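Local coordinates for protein BT_4661 (Bacteroides thetaiotaomicron, PDB 4AK2) that binds heparin and heparan sulphate as a SusE-like, surface-located glycan-binding protein of a gut bacterium's heparin utilisation locus, probably holding the polysaccharide at the cell surface, at residues Asn5-Phe10 and Thr44-Lys49; Ser121-Glu126 and Ala149-Ser154; Pro145-Gly150 and Thr225-His230. All blocks are in the same frame, centred on the assembly; numbering follows the deposited sequence.

Interaction 1 of 3, residues Asn5-Phe10 and Thr44-Lys49; sequences NYFTYF and TATDAK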
ATOM      1  N   ASN A   5      -4.373 -27.051  15.464  1.00 29.91           N
ATOM      2  CA  ASN A   5      -3.620 -26.171  14.558  1.00 26.69           C
ATOM      3  C   ASN A   5      -4.356 -24.878  14.254  1.00 19.08           C
ATOM      4  O   ASN A   5      -3.810 -23.978  13.630  1.00 21.66           O
ATOM      5  CB  ASN A   5      -3.354 -26.881  13.241  1.00 28.04           C
ATOM      6  CG  ASN A   5      -2.444 -28.066  13.390  1.00 27.46           C
ATOM      7  OD1 ASN A   5      -1.469 -28.041  14.141  1.00 31.27           O
ATOM      8  ND2 ASN A   5      -2.754 -29.104  12.658  1.00 36.24           N
ATOM      9  N   TYR A   6      -5.601 -24.792  14.688  1.00 20.59           N
ATOM     10  CA  TYR A   6      -6.389 -23.634  14.354  1.00 19.72           C
ATOM     11  C   TYR A   6      -5.803 -22.331  14.918  1.00 20.14           C
ATOM     12  O   TYR A   6      -5.438 -22.248  16.088  1.00 21.51           O
ATOM     13  CB  TYR A   6      -7.838 -23.815  14.780  1.00 22.45           C
ATOM     14  CG  TYR A   6      -8.734 -22.742  14.227  1.00 22.57           C
ATOM     15  CD1 TYR A   6      -9.118 -22.733  12.883  1.00 25.36           C
ATOM     16  CD2 TYR A   6      -9.193 -21.729  15.045  1.00 18.94           C
ATOM     17  CE1 TYR A   6      -9.948 -21.742  12.394  1.00 25.45           C
ATOM     18  CE2 TYR A   6     -10.015 -20.722  14.555  1.00 19.38           C
ATOM     19  CZ  TYR A   6     -10.381 -20.726  13.226  1.00 21.95           C
ATOM     20  OH  TYR A   6     -11.203 -19.760  12.741  1.00 21.90           O
ATOM     21  N   PHE A   7      -5.651 -21.342  14.049  1.00 18.53           N
ATOM     22  CA  PHE A   7      -5.316 -19.993  14.493  1.00 16.11           C
ATOM     23  C   PHE A   7      -5.840 -19.033  13.436  1.00 15.73           C
ATOM     24  O   PHE A   7      -6.306 -19.486  12.358  1.00 18.51           O
ATOM     25  CB  PHE A   7      -3.808 -19.851  14.799  1.00 16.92           C
ATOM     26  CG  PHE A   7      -2.905 -19.751  13.581  1.00 15.50           C
ATOM     27  CD1 PHE A   7      -2.735 -20.820  12.717  1.00 16.46           C
ATOM     28  CD2 PHE A   7      -2.209 -18.565  13.325  1.00 15.19           C
ATOM     29  CE1 PHE A   7      -1.904 -20.695  11.616  1.00 17.43           C
ATOM     30  CE2 PHE A   7      -1.379 -18.431  12.227  1.00 15.62           C
ATOM     31  CZ  PHE A   7      -1.227 -19.509  11.357  1.00 15.90           C
ATOM     32  N   THR A   8      -5.767 -17.737  13.720  1.00 15.77           N
ATOM     33  CA  THR A   8      -6.328 -16.753  12.784  1.00 15.49           C
ATOM     34  C   THR A   8      -5.430 -15.587  12.403  1.00 14.49           C
ATOM     35  O   THR A   8      -5.745 -14.893  11.432  1.00 15.30           O
ATOM     36  CB  THR A   8      -7.646 -16.165  13.307  1.00 17.61           C
ATOM     37  OG1 THR A   8      -7.353 -15.292  14.411  1.00 16.61           O
ATOM     38  CG2 THR A   8      -8.610 -17.273  13.695  1.00 19.24           C
ATOM     39  N   TYR A   9      -4.333 -15.350  13.128  1.00 13.37           N
ATOM     40  CA  TYR A   9      -3.492 -14.178  12.809  1.00 12.13           C
ATOM     41  C   TYR A   9      -2.062 -14.352  13.316  1.00 12.53           C
ATOM     42  O   TYR A   9      -1.818 -15.113  14.277  1.00 13.35           O
ATOM     43  CB  TYR A   9      -4.096 -12.823  13.304  1.00 13.35           C
ATOM     44  CG  TYR A   9      -3.977 -12.654  14.801  1.00 13.04           C
ATOM     45  CD1 TYR A   9      -2.819 -12.119  15.373  1.00 13.77           C
ATOM     46  CD2 TYR A   9      -5.023 -13.038  15.665  1.00 15.51           C
ATOM     47  CE1 TYR A   9      -2.691 -11.974  16.756  1.00 15.47           C
ATOM     48  CE2 TYR A   9      -4.900 -12.900  17.045  1.00 16.99           C
ATOM     49  CZ  TYR A   9      -3.755 -12.358  17.588  1.00 15.19           C
ATOM     50  OH  TYR A   9      -3.649 -12.220  18.936  1.00 20.03           O
ATOM     51  N   PHE A  10      -1.149 -13.570  12.725  1.00 12.97           N
ATOM     52  CA  PHE A  10       0.121 -13.223  13.342  1.00 12.02           C
ATOM     53  C   PHE A  10       0.290 -11.734  13.141  1.00 11.42           C
ATOM     54  O   PHE A  10      -0.522 -11.104  12.404  1.00 11.85           O
ATOM     55  CB  PHE A  10       1.293 -14.001  12.669  1.00 12.60           C
ATOM     56  CG  PHE A  10       1.305 -13.903  11.183  1.00 11.16           C
ATOM     57  CD1 PHE A  10       1.919 -12.829  10.545  1.00 11.54           C
ATOM     58  CD2 PHE A  10       0.688 -14.880  10.420  1.00 12.63           C
ATOM     59  CE1 PHE A  10       1.935 -12.734   9.139  1.00 12.64           C
ATOM     60  CE2 PHE A  10       0.679 -14.808   9.019  1.00 13.40           C
ATOM     61  CZ  PHE A  10       1.300 -13.731   8.389  1.00 12.86           C
ATOM     62  N   THR A  44       5.907 -10.773  16.014  1.00 11.47           N
ATOM     63  CA  THR A  44       5.842 -10.448  17.459  0.50 11.47           C
ATOM     64  C   THR A  44       4.572 -10.899  18.147  1.00 11.12           C
ATOM     65  O   THR A  44       4.483 -10.788  19.362  1.00 13.15           O
ATOM     66  CB  THR A  44       6.003  -8.938  17.698  0.50 10.98           C
ATOM     67  OG1 THR A  44       4.878  -8.244  17.128  0.50 10.59           O
ATOM     68  CG2 THR A  44       7.338  -8.448  17.138  0.50 13.46           C
ATOM     69  N   ALA A  45       3.604 -11.442  17.404  1.00 11.29           N
ATOM     70  CA  ALA A  45       2.313 -11.832  18.005  1.00 11.37           C
ATOM     71  C   ALA A  45       1.656 -12.917  17.185  1.00 11.54           C
ATOM     72  O   ALA A  45       1.788 -12.926  15.952  1.00 13.13           O
ATOM     73  CB  ALA A  45       1.351 -10.634  18.129  1.00 12.57           C
ATOM     74  N   THR A  46       0.848 -13.738  17.847  1.00 13.19           N
ATOM     75  CA  THR A  46      -0.012 -14.703  17.165  1.00 13.49           C
ATOM     76  C   THR A  46      -1.016 -15.265  18.124  1.00 13.07           C
ATOM     77  O   THR A  46      -0.750 -15.256  19.325  1.00 14.74           O
ATOM     78  CB  THR A  46       0.815 -15.863  16.493  1.00 13.03           C
ATOM     79  OG1 THR A  46      -0.077 -16.692  15.755  1.00 13.70           O
ATOM     80  CG2 THR A  46       1.522 -16.726  17.543  1.00 14.57           C
ATOM     81  N   ASP A  47      -2.133 -15.797  17.615  1.00 14.12           N
ATOM     82  CA  ASP A  47      -3.042 -16.577  18.449  1.00 14.40           C
ATOM     83  C   ASP A  47      -2.807 -18.094  18.294  1.00 16.62           C
ATOM     84  O   ASP A  47      -3.553 -18.888  18.842  1.00 20.04           O
ATOM     85  CB  ASP A  47      -4.535 -16.203  18.266  1.00 15.05           C
ATOM     86  CG  ASP A  47      -5.056 -16.410  16.854  1.00 16.06           C
ATOM     87  OD1 ASP A  47      -4.250 -16.644  15.932  1.00 16.16           O
ATOM     88  OD2 ASP A  47      -6.282 -16.280  16.648  1.00 16.94           O
ATOM     89  N   ALA A  48      -1.776 -18.492  17.543  1.00 14.53           N
ATOM     90  CA  ALA A  48      -1.439 -19.921  17.451  1.00 16.22           C
ATOM     91  C   ALA A  48      -1.054 -20.410  18.849  1.00 17.01           C
ATOM     92  O   ALA A  48      -0.178 -19.809  19.509  1.00 15.93           O
ATOM     93  CB  ALA A  48      -0.298 -20.110  16.496  1.00 16.48           C
ATOM     94  N   LYS A  49      -1.688 -21.484  19.307  1.00 19.59           N
ATOM     95  CA  LYS A  49      -1.427 -21.954  20.679  1.00 19.24           C
ATOM     96  C   LYS A  49       0.012 -22.434  20.829  1.00 18.63           C
ATOM     97  O   LYS A  49       0.592 -22.308  21.889  1.00 18.77           O
ATOM     98  CB  LYS A  49      -2.386 -23.092  21.074  1.00 22.37           C
ATOM     99  CG  LYS A  49      -3.869 -22.729  20.932  1.00 30.11           C
ATOM    100  CD  LYS A  49      -4.309 -21.754  22.008  1.00 32.61           C
TER
HETATM  101  O   HOH W   1      -3.351 -23.211  17.664  1.00 27.93           O
HETATM  102  O   HOH W   2      -5.749 -20.503  18.157  1.00 31.66           O
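F7 to F10 runs nearly antiparallel to A45-A48, the two directions 162° apart, and the strands meet in a single non-hydrogen-bonded bridge between F10 and T46, whose CA atoms are 4.1 Å apart. Beyond that bridge side chains, chiefly the D47 carboxylate, do most of the joining, helped by a weak D47 N to Y9 O bond. D47 CG lies between the backbone N and the carbonyl carbon (chi1 61°), which turns the acid across to the bend at T8 and Y9. D47 OD1 accepts a nearly straight bond from T8 N at 2.9 Å and a second from Y9 N at 3.1 Å, while T8 OG1 donates to D47 OD2 at 2.7 Å; all three donors come from the syn side, tilted out of the carboxylate plane. T46 OG1 is used twice: it donates to Y9 O at 2.8 Å, in the carbonyl plane, and accepts from A48 N, an ST turn open to threonine or serine. The Y9 ring lies with one face over D47 N and its CE2 3.5 Å from D47 CG. On the inner side, F7 CB packs on A48 CB, small enough to let the backbones approach, and F7 reaches A98 and V107 of the neighbouring sheet. With an alanine in place of D47, the amides of T8 and Y9 and the T8 hydroxyl would probably lose their shared acceptor, setting the bend free to shift. Waters bridge Y6 O to D47 O and to K49 N. The result is a short beta pairing prolonged by side-chain hydrogen bonds, with one carboxylate accepting from two consecutive amides.

Interaction 2 of 3, residues Ser121-Glu126 and Ala149-Ser154; sequences SNVQLE and AGIDKS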
ATOM      1  N   SER A 121      14.471  18.945  -4.747  1.00 20.11           N
ATOM      2  CA  SER A 121      13.982  20.145  -4.064  1.00 20.00           C
ATOM      3  C   SER A 121      13.837  19.943  -2.555  1.00 21.19           C
ATOM      4  O   SER A 121      12.985  20.565  -1.927  1.00 21.52           O
ATOM      5  CB  SER A 121      12.651  20.625  -4.676  1.00 19.81           C
ATOM      6  OG  SER A 121      12.824  20.850  -6.053  1.00 20.99           O
ATOM      7  N   ASN A 122      14.668  19.068  -1.999  1.00 21.69           N
ATOM      8  CA  ASN A 122      14.729  18.821  -0.544  1.00 21.23           C
ATOM      9  C   ASN A 122      13.467  18.195   0.058  1.00 18.01           C
ATOM     10  O   ASN A 122      13.293  18.189   1.271  1.00 21.90           O
ATOM     11  CB  ASN A 122      15.249  20.009   0.270  1.00 26.05           C
ATOM     12  CG  ASN A 122      16.669  19.769   0.738  1.00 38.66           C
ATOM     13  OD1 ASN A 122      17.007  18.662   1.225  1.00 43.33           O
ATOM     14  ND2 ASN A 122      17.518  20.756   0.550  1.00 49.08           N
ATOM     15  N   VAL A 123      12.631  17.601  -0.806  1.00 17.62           N
ATOM     16  CA  VAL A 123      11.397  16.951  -0.375  1.00 17.51           C
ATOM     17  C   VAL A 123      11.742  15.608   0.240  1.00 17.42           C
ATOM     18  O   VAL A 123      12.554  14.849  -0.274  1.00 17.93           O
ATOM     19  CB  VAL A 123      10.420  16.767  -1.563  1.00 17.01           C
ATOM     20  CG1 VAL A 123       9.232  15.848  -1.244  1.00 18.28           C
ATOM     21  CG2 VAL A 123       9.970  18.120  -2.071  1.00 19.40           C
ATOM     22  N   GLN A 124      11.137  15.336   1.388  1.00 18.08           N
ATOM     23  CA  GLN A 124      11.262  14.036   2.024  1.00 16.61           C
ATOM     24  C   GLN A 124       9.822  13.600   2.329  1.00 16.19           C
ATOM     25  O   GLN A 124       9.279  13.833   3.414  1.00 18.15           O
ATOM     26  CB  GLN A 124      12.096  14.154   3.293  1.00 19.66           C
ATOM     27  CG  GLN A 124      12.410  12.814   3.940  1.00 19.06           C
ATOM     28  CD  GLN A 124      13.300  12.968   5.141  1.00 26.11           C
ATOM     29  OE1 GLN A 124      14.267  13.739   5.132  1.00 26.60           O
ATOM     30  NE2 GLN A 124      12.973  12.240   6.203  1.00 35.11           N
ATOM     31  N   LEU A 125       9.156  13.000   1.340  1.00 16.69           N
ATOM     32  CA  LEU A 125       7.703  12.803   1.468  1.00 15.01           C
ATOM     33  C   LEU A 125       7.397  11.494   2.192  1.00 14.17           C
ATOM     34  O   LEU A 125       7.694  10.419   1.680  1.00 16.24           O
ATOM     35  CB  LEU A 125       7.061  12.797   0.071  1.00 15.99           C
ATOM     36  CG  LEU A 125       5.524  12.631   0.038  1.00 15.05           C
ATOM     37  CD1 LEU A 125       4.833  13.842   0.706  1.00 16.15           C
ATOM     38  CD2 LEU A 125       5.076  12.541  -1.406  1.00 17.27           C
ATOM     39  N   GLU A 126       6.789  11.600   3.383  1.00 14.39           N
ATOM     40  CA  GLU A 126       6.555  10.435   4.207  1.00 13.46           C
ATOM     41  C   GLU A 126       5.133  10.433   4.768  1.00 12.54           C
ATOM     42  O   GLU A 126       4.728  11.348   5.513  1.00 15.06           O
ATOM     43  CB  GLU A 126       7.555  10.374   5.388  1.00 16.22           C
ATOM     44  CG  GLU A 126       8.978  10.185   4.888  1.00 17.33           C
ATOM     45  CD  GLU A 126       9.971   9.885   5.987  1.00 20.72           C
ATOM     46  OE1 GLU A 126       9.605  10.025   7.179  1.00 30.79           O
ATOM     47  OE2 GLU A 126      11.126   9.536   5.681  1.00 18.41           O
ATOM     48  N   ALA A 149      11.769  19.184   5.966  1.00 26.94           N
ATOM     49  CA  ALA A 149      12.192  20.504   6.458  1.00 28.10           C
ATOM     50  C   ALA A 149      12.372  21.511   5.307  1.00 23.78           C
ATOM     51  O   ALA A 149      13.000  21.193   4.278  1.00 26.94           O
ATOM     52  CB  ALA A 149      13.472  20.384   7.274  1.00 35.61           C
ATOM     53  N   GLY A 150      11.804  22.701   5.462  1.00 23.12           N
ATOM     54  CA  GLY A 150      12.039  23.787   4.510  1.00 21.44           C
ATOM     55  C   GLY A 150      11.035  23.840   3.368  1.00 18.63           C
ATOM     56  O   GLY A 150      11.073  24.773   2.569  1.00 21.58           O
ATOM     57  N   ILE A 151      10.150  22.850   3.263  1.00 17.59           N
ATOM     58  CA  ILE A 151       9.178  22.843   2.168  1.00 18.99           C
ATOM     59  C   ILE A 151       8.025  23.833   2.462  1.00 17.66           C
ATOM     60  O   ILE A 151       7.450  23.832   3.565  1.00 19.41           O
ATOM     61  CB  ILE A 151       8.639  21.415   1.911  1.00 16.42           C
ATOM     62  CG1 ILE A 151       9.819  20.465   1.606  1.00 18.40           C
ATOM     63  CG2 ILE A 151       7.582  21.432   0.804  1.00 17.38           C
ATOM     64  CD1 ILE A 151      10.683  20.903   0.417  1.00 21.43           C
ATOM     65  N   ASP A 152       7.692  24.664   1.465  1.00 14.88           N
ATOM     66  CA  ASP A 152       6.528  25.540   1.563  1.00 15.17           C
ATOM     67  C   ASP A 152       5.298  24.724   1.201  1.00 15.07           C
ATOM     68  O   ASP A 152       5.105  24.396   0.017  1.00 16.87           O
ATOM     69  CB  ASP A 152       6.716  26.773   0.668  1.00 16.73           C
ATOM     70  CG  ASP A 152       5.599  27.806   0.824  1.00 14.42           C
ATOM     71  OD1 ASP A 152       4.491  27.388   1.227  1.00 16.25           O
ATOM     72  OD2 ASP A 152       5.841  28.993   0.496  1.00 16.30           O
ATOM     73  N   LYS A 153       4.475  24.367   2.180  1.00 15.20           N
ATOM     74  CA  LYS A 153       3.304  23.551   1.908  1.00 16.34           C
ATOM     75  C   LYS A 153       2.295  24.301   1.010  1.00 16.87           C
ATOM     76  O   LYS A 153       1.572  23.628   0.259  1.00 20.22           O
ATOM     77  CB  LYS A 153       2.631  23.077   3.208  1.00 18.84           C
ATOM     78  CG  LYS A 153       1.770  24.113   3.873  1.00 23.50           C
ATOM     79  CD  LYS A 153       1.530  23.687   5.311  1.00 30.39           C
ATOM     80  CE  LYS A 153       1.046  24.862   6.165  1.00 30.64           C
ATOM     81  NZ  LYS A 153      -0.371  25.151   5.839  1.00 47.38           N
ATOM     82  N   SER A 154       2.242  25.655   1.077  1.00 20.38           N
ATOM     83  CA  SER A 154       1.273  26.423   0.293  0.50 18.92           C
ATOM     84  C   SER A 154       1.541  26.388  -1.219  1.00 17.69           C
ATOM     85  O   SER A 154       0.608  26.570  -2.019  1.00 20.81           O
ATOM     86  CB  SER A 154       1.155  27.867   0.809  0.50 18.83           C
ATOM     87  OG  SER A 154       2.310  28.602   0.474  0.50 20.69           O
TER
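The side chain of I151 extends towards the S121-V123 backbone because its CG1 stands opposite the carbonyl carbon and beside the backbone N (chi1 -57°), and a second turn of the same sense (chi2 -57°) swings CD1 against the other loop. V123 answers with CG2, which its own first torsion (168°) likewise sets opposite the carbonyl carbon. The two methyls, I151 CD1 and V123 CG2, meet at 3.8 Å, with the side chains crossing at about a right angle, so the touch is between branch ends and not along their lengths. I151 CD1 also sits 3.3 Å from S121 O, and N122 O is 3.9 Å from the same methyl. A long, branched apolar residue suits this place, since it can span the space between two loops whose nearest CA atoms, those of V123 and I151, are 6.8 Å apart. G150, just before it, has backbone angles at which a CB would collide with the carbonyl oxygen of A149, so glycine fits the turn that presents I151. Further on, D152 OD1 accepts from S154 N at 2.8 Å, an Asx turn that ties the end of this loop to itself. Backbone bonds between Q124 N and L147 O and between S146 N and E126 O join the same two loops, those between strands 105-115 and 131-134 and between strands 140-141 and 157-161. No hydrogen bond links S121-E126 directly to A149-S154: one methyl meets a valine methyl and backbone carbonyl oxygens at the surface, held by shape and dispersion forces with little directional restraint.

Interaction 3 of 3, residues Pro145-Gly150 and Thr225-His230; sequences PSLGAG and TDFKVH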
ATOM      1  N   PRO A 145       0.777  13.650   4.993  1.00 12.67           N
ATOM      2  CA  PRO A 145       2.179  13.312   5.018  1.00 12.65           C
ATOM      3  C   PRO A 145       3.037  14.444   5.584  1.00 13.60           C
ATOM      4  O   PRO A 145       2.618  15.617   5.565  1.00 16.80           O
ATOM      5  CB  PRO A 145       2.516  13.134   3.528  1.00 13.96           C
ATOM      6  CG  PRO A 145       1.548  14.049   2.803  1.00 14.31           C
ATOM      7  CD  PRO A 145       0.287  13.996   3.657  1.00 13.71           C
ATOM      8  N   SER A 146       4.233  14.116   6.047  1.00 14.49           N
ATOM      9  CA  SER A 146       5.235  15.155   6.248  0.50 14.74           C
ATOM     10  C   SER A 146       5.962  15.355   4.913  1.00 15.85           C
ATOM     11  O   SER A 146       6.146  14.411   4.117  1.00 16.15           O
ATOM     12  CB  SER A 146       6.213  14.785   7.359  0.50 14.24           C
ATOM     13  OG  SER A 146       6.738  13.494   7.129  0.50 14.73           O
ATOM     14  N   LEU A 147       6.345  16.598   4.651  1.00 17.79           N
ATOM     15  CA  LEU A 147       6.911  16.970   3.350  1.00 17.06           C
ATOM     16  C   LEU A 147       8.415  17.119   3.361  1.00 17.80           C
ATOM     17  O   LEU A 147       9.033  17.052   2.298  1.00 20.96           O
ATOM     18  CB  LEU A 147       6.296  18.287   2.851  1.00 18.70           C
ATOM     19  CG  LEU A 147       4.763  18.374   2.810  1.00 19.34           C
ATOM     20  CD1 LEU A 147       4.326  19.685   2.179  1.00 20.46           C
ATOM     21  CD2 LEU A 147       4.141  17.186   2.075  1.00 19.21           C
ATOM     22  N   GLY A 148       8.992  17.392   4.530  1.00 19.98           N
ATOM     23  CA  GLY A 148      10.418  17.639   4.671  1.00 22.72           C
ATOM     24  C   GLY A 148      10.677  19.029   5.228  1.00 22.94           C
ATOM     25  O   GLY A 148       9.902  19.964   4.995  1.00 21.54           O
ATOM     26  N   ALA A 149      11.769  19.184   5.966  1.00 26.94           N
ATOM     27  CA  ALA A 149      12.192  20.504   6.458  1.00 28.10           C
ATOM     28  C   ALA A 149      12.372  21.511   5.307  1.00 23.78           C
ATOM     29  O   ALA A 149      13.000  21.193   4.278  1.00 26.94           O
ATOM     30  CB  ALA A 149      13.472  20.384   7.274  1.00 35.61           C
ATOM     31  N   GLY A 150      11.804  22.701   5.462  1.00 23.12           N
ATOM     32  CA  GLY A 150      12.039  23.787   4.510  1.00 21.44           C
ATOM     33  C   GLY A 150      11.035  23.840   3.368  1.00 18.63           C
ATOM     34  O   GLY A 150      11.073  24.773   2.569  1.00 21.58           O
ATOM     35  N   THR A 225      -4.313  20.749   0.010  1.00 15.99           N
ATOM     36  CA  THR A 225      -4.218  21.512   1.258  1.00 18.18           C
ATOM     37  C   THR A 225      -3.342  20.779   2.265  1.00 16.25           C
ATOM     38  O   THR A 225      -2.366  21.328   2.809  1.00 18.66           O
ATOM     39  CB  THR A 225      -5.642  21.780   1.840  1.00 20.50           C
ATOM     40  OG1 THR A 225      -6.328  22.604   0.888  1.00 28.38           O
ATOM     41  CG2 THR A 225      -5.567  22.511   3.141  1.00 24.36           C
ATOM     42  N   ASP A 226      -3.720  19.526   2.505  1.00 16.43           N
ATOM     43  CA  ASP A 226      -3.031  18.647   3.450  1.00 16.42           C
ATOM     44  C   ASP A 226      -2.350  17.451   2.786  1.00 13.51           C
ATOM     45  O   ASP A 226      -1.597  16.749   3.460  1.00 14.48           O
ATOM     46  CB  ASP A 226      -4.032  18.153   4.523  1.00 20.19           C
ATOM     47  CG  ASP A 226      -4.680  19.270   5.280  1.00 22.56           C
ATOM     48  OD1 ASP A 226      -3.946  20.179   5.708  1.00 28.19           O
ATOM     49  OD2 ASP A 226      -5.919  19.207   5.425  1.00 30.34           O
ATOM     50  N   PHE A 227      -2.631  17.202   1.491  1.00 14.50           N
ATOM     51  CA  PHE A 227      -1.939  16.150   0.716  1.00 12.77           C
ATOM     52  C   PHE A 227      -2.300  14.749   1.181  1.00 11.88           C
ATOM     53  O   PHE A 227      -1.563  13.809   0.982  1.00 13.23           O
ATOM     54  CB  PHE A 227      -0.427  16.423   0.663  1.00 13.44           C
ATOM     55  CG  PHE A 227      -0.141  17.826   0.188  1.00 13.00           C
ATOM     56  CD1 PHE A 227      -0.475  18.189  -1.125  1.00 14.41           C
ATOM     57  CD2 PHE A 227       0.329  18.801   1.061  1.00 13.69           C
ATOM     58  CE1 PHE A 227      -0.292  19.497  -1.572  1.00 15.75           C
ATOM     59  CE2 PHE A 227       0.499  20.112   0.639  1.00 14.49           C
ATOM     60  CZ  PHE A 227       0.183  20.457  -0.671  1.00 16.49           C
ATOM     61  N   LYS A 228      -3.480  14.599   1.793  1.00 12.57           N
ATOM     62  CA  LYS A 228      -4.022  13.277   2.076  1.00 12.24           C
ATOM     63  C   LYS A 228      -4.489  12.640   0.773  1.00 11.93           C
ATOM     64  O   LYS A 228      -4.950  13.321  -0.158  1.00 12.78           O
ATOM     65  CB  LYS A 228      -5.231  13.385   2.999  1.00 13.08           C
ATOM     66  CG  LYS A 228      -4.936  13.996   4.383  1.00 13.45           C
ATOM     67  CD  LYS A 228      -6.203  14.104   5.217  1.00 14.05           C
ATOM     68  CE  LYS A 228      -5.904  14.632   6.607  1.00 17.78           C
ATOM     69  NZ  LYS A 228      -7.170  14.692   7.409  1.00 21.21           N
ATOM     70  N   VAL A 229      -4.389  11.317   0.717  1.00 11.77           N
ATOM     71  CA  VAL A 229      -5.035  10.559  -0.345  1.00 10.87           C
ATOM     72  C   VAL A 229      -6.503  10.299   0.065  1.00 10.49           C
ATOM     73  O   VAL A 229      -6.734   9.774   1.147  1.00 12.28           O
ATOM     74  CB  VAL A 229      -4.338   9.207  -0.649  1.00 11.51           C
ATOM     75  CG1 VAL A 229      -5.144   8.407  -1.667  1.00 14.19           C
ATOM     76  CG2 VAL A 229      -2.888   9.409  -1.106  1.00 13.55           C
ATOM     77  N   HIS A 230      -7.445  10.681  -0.805  1.00 10.61           N
ATOM     78  CA  HIS A 230      -8.856  10.415  -0.640  1.00 11.58           C
ATOM     79  C   HIS A 230      -9.303   9.307  -1.498  1.00 11.92           C
ATOM     80  O   HIS A 230      -8.908   9.245  -2.658  1.00 13.26           O
ATOM     81  CB  HIS A 230      -9.674  11.671  -1.011  1.00 13.58           C
ATOM     82  CG  HIS A 230      -9.325  12.860  -0.175  1.00 13.25           C
ATOM     83  ND1 HIS A 230     -10.180  13.390   0.739  1.00 17.86           N
ATOM     84  CD2 HIS A 230      -8.161  13.602  -0.102  1.00 15.31           C
ATOM     85  CE1 HIS A 230      -9.574  14.424   1.351  1.00 18.03           C
ATOM     86  NE2 HIS A 230      -8.344  14.560   0.836  1.00 16.77           N
TER
HETATM   87  O   HOH W   3       0.619  17.439   4.876  1.00 19.40           O
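P145 and F227 meet at about a right angle, the puckered pyrrolidine ring of the proline set against the start of the phenylalanine side chain: P145 CG is 3.8 Å from F227 CB. The adjoining P145 CD faces the backbone, 3.3 Å from D226 O and equally near F227 O, so this carbon rests against two successive carbonyl oxygens. A proline suits such a place because it offers a compact, rigid apolar surface and has no N-H that would need a partner. L147 approaches the same phenylalanine from further along its loop. With CG opposite its carbonyl carbon (chi1 -52°) and the remaining chain extended, it brings CD1 to 4.1 Å from F227 CE2, again crossing at about a right angle and meeting the ring obliquely. F227 is therefore touched at its base by P145 and at CE2 by L147, a long side chain serving both. Its backbone has positive phi (69°), less usual for a residue with a side chain, and F227 N bonds to D223 OD1 just upstream. Polar support comes from one water, which donates to P145 O at 2.8 Å and to D226 O at 2.7 Å, joining the two loops where no direct hydrogen bond does. K228 NZ forms a salt bridge with E141. The contact lies where the loop after strand 140-141 passes the lead-in to strand 229-231, two strands paired in one antiparallel sheet; F227 continues inward, edge-to-face with F156 and against L158 of strand 157-161, while V229 packs on I272 and I274 of strand 268-276.

In the fold
Along the chain interaction 1 closes first, before either of the others opens, and it lies on the opposite side of the chain's centre: its centre is 41 Å from that of interaction 2 and 37 Å from that of interaction 3. Interactions 2 and 3 are neighbours, with centres 8 Å apart; they share A149 and G150 of the loop between strands 140-141 and 157-161. That one loop meets 121-126, a loop 23 residues earlier, and 225-230, a segment 75 residues later. Interaction 1 instead pairs strands 10-11 and 45-46 beside the four-stranded sheet. The contacts thus lie in separate parts of this glycan-binding piece of the protein.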